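Local coordinates for putative fusidic acid resistance protein (Staphylococcus aureus, PDB 2YB5) that confers resistance to the antibiotic fusidic acid, probably by binding elongation factor G and helping to clear it from the ribosome, at residues 125-137 against 142-154. Sequence-based numbering, arbitrary orientation.
Sequences DNSSNRKYIVYKN and FEGIYGEISPNKV
The carboxylate of Glu-143 is gripped by Tyr-135 of the neighbouring strand and by Asn-137 just beyond its end. Tyr-135 OH donates to Glu-143 OE1 at 2.7 Å, on its anti lone pair. Asn-137 ND2 reaches Glu-143 OE2 at 2.9 Å from above the carboxylate plane, in a nearly straight bond. Tyr-135 CG sits between its backbone N and carbonyl carbon (chi1 60°), which lays the ring across Glu-143. On the other face, Lys-136 bends at chi2 (-73°) and lays CE over the Phe-142 ring, 3.5 Å from its centroid. Lys-136 NZ adds a cation-pi contact and also forms a salt bridge with Asp-140. Further along this face, Tyr-146 CE1 lies over the centre of one face of the Arg-130 guanidinium, 3.4 Å from CZ, with the two planes 29° apart. Arg-130 NH1 donates to Tyr-132 OH, whose ring lies alongside Tyr-146. Leu-207 and Ile-211 of helix 204-214 pack on Tyr-135, and Ile-211 also touches Ile-145. Backbone bonds run from Tyr-135 and Glu-143 to the one between Ile-149 N and Asn-129 O, 2.9 Å. This is an antiparallel beta hairpin, strands 130-136 and 142-149, within the five-stranded sheet of the C-terminal treble-clef zinc-finger region.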
loop_
_atom_site.group_PDB
_atom_site.type_symbol
_atom_site.label_atom_id
_atom_site.label_comp_id
_atom_site.label_asym_id
_atom_site.label_seq_id
_atom_site.Cartn_x
_atom_site.Cartn_y
_atom_site.Cartn_z
ATOM N N ASP A 125 18.296 0.676 7.227
ATOM C CA ASP A 125 19.688 1.016 7.482
ATOM C C ASP A 125 20.381 -0.262 7.971
ATOM O O ASP A 125 20.394 -0.551 9.163
ATOM C CB ASP A 125 19.801 2.135 8.521
ATOM C CG ASP A 125 21.244 2.535 8.804
ATOM O OD1 ASP A 125 22.141 2.164 8.014
ATOM O OD2 ASP A 125 21.481 3.228 9.821
ATOM N N ASN A 126 20.937 -1.012 7.021
ATOM C CA ASN A 126 21.630 -2.271 7.286
ATOM C C ASN A 126 22.822 -2.164 8.251
ATOM O O ASN A 126 23.201 -3.159 8.866
ATOM C CB ASN A 126 22.124 -2.898 5.967
ATOM C CG ASN A 126 20.988 -3.212 4.979
ATOM O OD1 ASN A 126 21.242 -3.528 3.816
ATOM N ND2 ASN A 126 19.743 -3.129 5.440
ATOM N N SER A 127 23.421 -0.978 8.376
ATOM C CA SER A 127 24.573 -0.809 9.283
ATOM C C SER A 127 24.180 -0.857 10.771
ATOM O O SER A 127 25.020 -1.137 11.623
ATOM C CB SER A 127 25.366 0.468 8.950
ATOM O OG SER A 127 24.551 1.627 8.936
ATOM N N SER A 128 22.904 -0.605 11.072
ATOM C CA SER A 128 22.370 -0.710 12.437
ATOM C C SER A 128 21.204 -1.699 12.508
ATOM O O SER A 128 20.497 -1.780 13.522
ATOM C CB SER A 128 21.949 0.674 12.960
ATOM O OG SER A 128 21.578 1.548 11.905
ATOM N N ASN A 129 21.030 -2.468 11.433
ATOM C CA ASN A 129 19.950 -3.433 11.317
ATOM C C ASN A 129 18.594 -2.832 11.695
ATOM O O ASN A 129 17.843 -3.371 12.494
ATOM C CB ASN A 129 20.295 -4.677 12.123
ATOM C CG ASN A 129 21.409 -5.477 11.475
ATOM O OD1 ASN A 129 21.202 -6.100 10.430
ATOM N ND2 ASN A 129 22.603 -5.435 12.062
ATOM N N ARG A 130 18.295 -1.704 11.078
ATOM C CA ARG A 130 17.133 -0.913 11.428
ATOM C C ARG A 130 16.226 -0.748 10.209
ATOM O O ARG A 130 16.699 -0.780 9.074
ATOM C CB ARG A 130 17.617 0.449 11.925
ATOM C CG ARG A 130 16.550 1.339 12.538
ATOM C CD ARG A 130 17.191 2.580 13.162
ATOM N NE ARG A 130 17.907 2.272 14.399
ATOM C CZ ARG A 130 18.492 3.174 15.185
ATOM N NH1 ARG A 130 18.454 4.469 14.888
ATOM N NH2 ARG A 130 19.109 2.778 16.285
ATOM N N LYS A 131 14.925 -0.609 10.453
ATOM C CA LYS A 131 13.997 -0.102 9.446
ATOM C C LYS A 131 13.312 1.124 10.023
ATOM O O LYS A 131 12.935 1.140 11.197
ATOM C CB LYS A 131 12.939 -1.146 9.018
ATOM C CG LYS A 131 11.921 -0.626 7.980
ATOM C CD LYS A 131 10.747 -1.561 7.739
ATOM C CE LYS A 131 11.110 -2.858 7.007
ATOM N NZ LYS A 131 11.600 -2.589 5.623
ATOM N N TYR A 132 13.178 2.140 9.176
ATOM C CA TYR A 132 12.443 3.351 9.473
ATOM C C TYR A 132 11.160 3.333 8.656
ATOM O O TYR A 132 11.179 2.916 7.493
ATOM C CB TYR A 132 13.259 4.567 9.038
ATOM C CG TYR A 132 14.496 4.810 9.841
ATOM C CD1 TYR A 132 14.445 5.567 10.997
ATOM C CD2 TYR A 132 15.725 4.310 9.436
ATOM C CE1 TYR A 132 15.563 5.814 11.729
ATOM C CE2 TYR A 132 16.864 4.553 10.170
ATOM C CZ TYR A 132 16.773 5.305 11.321
ATOM O OH TYR A 132 17.885 5.572 12.076
ATOM N N ILE A 133 10.061 3.793 9.251
ATOM C CA ILE A 133 8.771 3.852 8.574
ATOM C C ILE A 133 8.148 5.224 8.796
ATOM O O ILE A 133 7.980 5.627 9.925
ATOM C CB ILE A 133 7.816 2.743 9.076
ATOM C CG1 ILE A 133 8.248 1.381 8.517
ATOM C CG2 ILE A 133 6.359 3.051 8.697
ATOM C CD1 ILE A 133 7.785 0.163 9.362
ATOM N N VAL A 134 7.835 5.934 7.717
ATOM C CA VAL A 134 7.208 7.247 7.781
ATOM C C VAL A 134 5.885 7.196 7.007
ATOM O O VAL A 134 5.788 6.548 5.961
ATOM C CB VAL A 134 8.144 8.357 7.219
ATOM C CG1 VAL A 134 7.423 9.700 7.081
ATOM C CG2 VAL A 134 9.392 8.505 8.120
ATOM N N TYR A 135 4.881 7.871 7.557
ATOM C CA TYR A 135 3.529 7.904 7.016
ATOM C C TYR A 135 2.779 9.145 7.511
ATOM O O TYR A 135 3.246 9.866 8.410
ATOM C CB TYR A 135 2.764 6.630 7.421
ATOM C CG TYR A 135 2.646 6.460 8.925
ATOM C CD1 TYR A 135 1.578 7.017 9.616
ATOM C CD2 TYR A 135 3.613 5.770 9.657
ATOM C CE1 TYR A 135 1.465 6.879 10.991
ATOM C CE2 TYR A 135 3.522 5.648 11.027
ATOM C CZ TYR A 135 2.435 6.203 11.686
ATOM O OH TYR A 135 2.302 6.102 13.037
ATOM N N LYS A 136 1.623 9.386 6.902
ATOM C CA LYS A 136 0.688 10.420 7.347
ATOM C C LYS A 136 -0.381 9.781 8.222
ATOM O O LYS A 136 -0.914 8.730 7.872
ATOM C CB LYS A 136 0.012 11.075 6.151
ATOM C CG LYS A 136 0.919 11.933 5.295
ATOM C CD LYS A 136 1.288 13.242 5.968
ATOM C CE LYS A 136 1.855 14.247 4.972
ATOM N NZ LYS A 136 0.779 14.982 4.232
ATOM N N ASN A 137 -0.705 10.420 9.345
ATOM C CA ASN A 137 -1.752 9.918 10.236
ATOM C C ASN A 137 -3.151 10.393 9.817
ATOM O O ASN A 137 -3.308 11.085 8.813
ATOM C CB ASN A 137 -1.457 10.279 11.706
ATOM C CG ASN A 137 -1.460 11.768 11.962
ATOM O OD1 ASN A 137 -2.062 12.531 11.218
ATOM N ND2 ASN A 137 -0.788 12.191 13.031
ATOM N N PHE A 142 2.682 13.986 9.492
ATOM C CA PHE A 142 3.717 12.977 9.442
ATOM C C PHE A 142 3.937 12.372 10.814
ATOM O O PHE A 142 4.007 13.080 11.813
ATOM C CB PHE A 142 5.040 13.563 8.931
ATOM C CG PHE A 142 5.083 13.791 7.446
ATOM C CD1 PHE A 142 4.862 12.742 6.555
ATOM C CD2 PHE A 142 5.405 15.051 6.938
ATOM C CE1 PHE A 142 4.921 12.950 5.169
ATOM C CE2 PHE A 142 5.473 15.273 5.562
ATOM C CZ PHE A 142 5.224 14.219 4.672
ATOM N N GLU A 143 3.989 11.047 10.844
ATOM C CA GLU A 143 4.467 10.300 11.991
ATOM C C GLU A 143 5.547 9.358 11.489
ATOM O O GLU A 143 5.675 9.129 10.284
ATOM C CB GLU A 143 3.336 9.501 12.644
ATOM C CG GLU A 143 2.454 10.337 13.554
ATOM C CD GLU A 143 1.242 9.588 14.057
ATOM O OE1 GLU A 143 1.105 8.376 13.755
ATOM O OE2 GLU A 143 0.421 10.223 14.751
ATOM N N GLY A 144 6.321 8.822 12.422
ATOM C CA GLY A 144 7.378 7.892 12.098
ATOM C C GLY A 144 7.694 6.983 13.269
ATOM O O GLY A 144 7.487 7.334 14.445
ATOM N N ILE A 145 8.201 5.806 12.935
ATOM C CA ILE A 145 8.616 4.819 13.909
ATOM C C ILE A 145 9.856 4.147 13.327
ATOM O O ILE A 145 10.059 4.175 12.118
ATOM C CB ILE A 145 7.470 3.800 14.134
ATOM C CG1 ILE A 145 7.701 2.966 15.389
ATOM C CG2 ILE A 145 7.306 2.898 12.914
ATOM C CD1 ILE A 145 6.596 1.929 15.654
ATOM N N TYR A 146 10.692 3.562 14.175
ATOM C CA TYR A 146 11.778 2.703 13.700
ATOM C C TYR A 146 12.009 1.551 14.664
ATOM O O TYR A 146 11.564 1.593 15.805
ATOM C CB TYR A 146 13.074 3.486 13.499
ATOM C CG TYR A 146 13.770 3.955 14.757
ATOM C CD1 TYR A 146 14.711 3.150 15.405
ATOM C CD2 TYR A 146 13.524 5.216 15.277
ATOM C CE1 TYR A 146 15.356 3.583 16.557
ATOM C CE2 TYR A 146 14.176 5.666 16.420
ATOM C CZ TYR A 146 15.086 4.850 17.057
ATOM O OH TYR A 146 15.720 5.303 18.190
ATOM N N GLY A 147 12.708 0.528 14.190
ATOM C CA GLY A 147 13.019 -0.621 15.016
ATOM C C GLY A 147 14.049 -1.526 14.387
ATOM O O GLY A 147 14.459 -1.317 13.243
ATOM N N GLU A 148 14.465 -2.528 15.152
ATOM C CA GLU A 148 15.403 -3.537 14.686
ATOM C C GLU A 148 14.705 -4.561 13.797
ATOM O O GLU A 148 13.613 -5.066 14.123
ATOM C CB GLU A 148 16.063 -4.259 15.874
ATOM C CG GLU A 148 17.241 -5.168 15.459
ATOM C CD GLU A 148 17.959 -5.817 16.636
ATOM O OE1 GLU A 148 18.602 -5.085 17.427
ATOM O OE2 GLU A 148 17.882 -7.061 16.766
ATOM N N ILE A 149 15.339 -4.877 12.677
ATOM C CA ILE A 149 14.840 -5.922 11.800
ATOM C C ILE A 149 16.008 -6.807 11.346
ATOM O O ILE A 149 16.960 -6.329 10.741
ATOM C CB ILE A 149 14.045 -5.315 10.611
ATOM C CG1 ILE A 149 13.261 -6.412 9.876
ATOM C CG2 ILE A 149 14.963 -4.534 9.668
ATOM C CD1 ILE A 149 12.122 -5.898 9.000
ATOM N N SER A 150 15.962 -8.095 11.681
ATOM C CA SER A 150 17.037 -9.000 11.290
ATOM C C SER A 150 17.030 -9.216 9.774
ATOM O O SER A 150 15.964 -9.356 9.178
ATOM C CB SER A 150 16.909 -10.336 11.992
ATOM O OG SER A 150 18.080 -11.100 11.771
ATOM N N PRO A 151 18.222 -9.242 9.146
ATOM C CA PRO A 151 18.308 -9.437 7.704
ATOM C C PRO A 151 18.112 -10.889 7.295
ATOM O O PRO A 151 18.041 -11.188 6.104
ATOM C CB PRO A 151 19.728 -8.964 7.375
ATOM C CG PRO A 151 20.512 -9.301 8.599
ATOM C CD PRO A 151 19.560 -9.127 9.759
ATOM N N ASN A 152 18.033 -11.779 8.282
ATOM C CA ASN A 152 17.715 -13.178 8.040
ATOM C C ASN A 152 16.198 -13.327 7.924
ATOM O O ASN A 152 15.483 -13.247 8.920
ATOM C CB ASN A 152 18.290 -14.047 9.161
ATOM C CG ASN A 152 19.800 -13.886 9.312
ATOM O OD1 ASN A 152 20.502 -13.500 8.370
ATOM N ND2 ASN A 152 20.305 -14.176 10.505
ATOM N N LYS A 153 15.718 -13.530 6.699
ATOM C CA LYS A 153 14.286 -13.472 6.392
ATOM C C LYS A 153 13.652 -14.848 6.473
ATOM O O LYS A 153 14.320 -15.848 6.236
ATOM C CB LYS A 153 14.061 -12.877 4.992
ATOM C CG LYS A 153 14.743 -11.520 4.787
ATOM C CD LYS A 153 14.514 -10.933 3.396
ATOM C CE LYS A 153 15.128 -11.796 2.297
ATOM N NZ LYS A 153 15.302 -11.038 1.022
ATOM N N VAL A 154 12.365 -14.890 6.819
ATOM C CA VAL A 154 11.586 -16.133 6.815
ATOM C C VAL A 154 10.231 -15.886 6.141
ATOM O O VAL A 154 9.608 -14.831 6.327
ATOM C CB VAL A 154 11.371 -16.707 8.242
ATOM C CG1 VAL A 154 12.707 -17.063 8.891
ATOM C CG2 VAL A 154 10.602 -15.748 9.121
#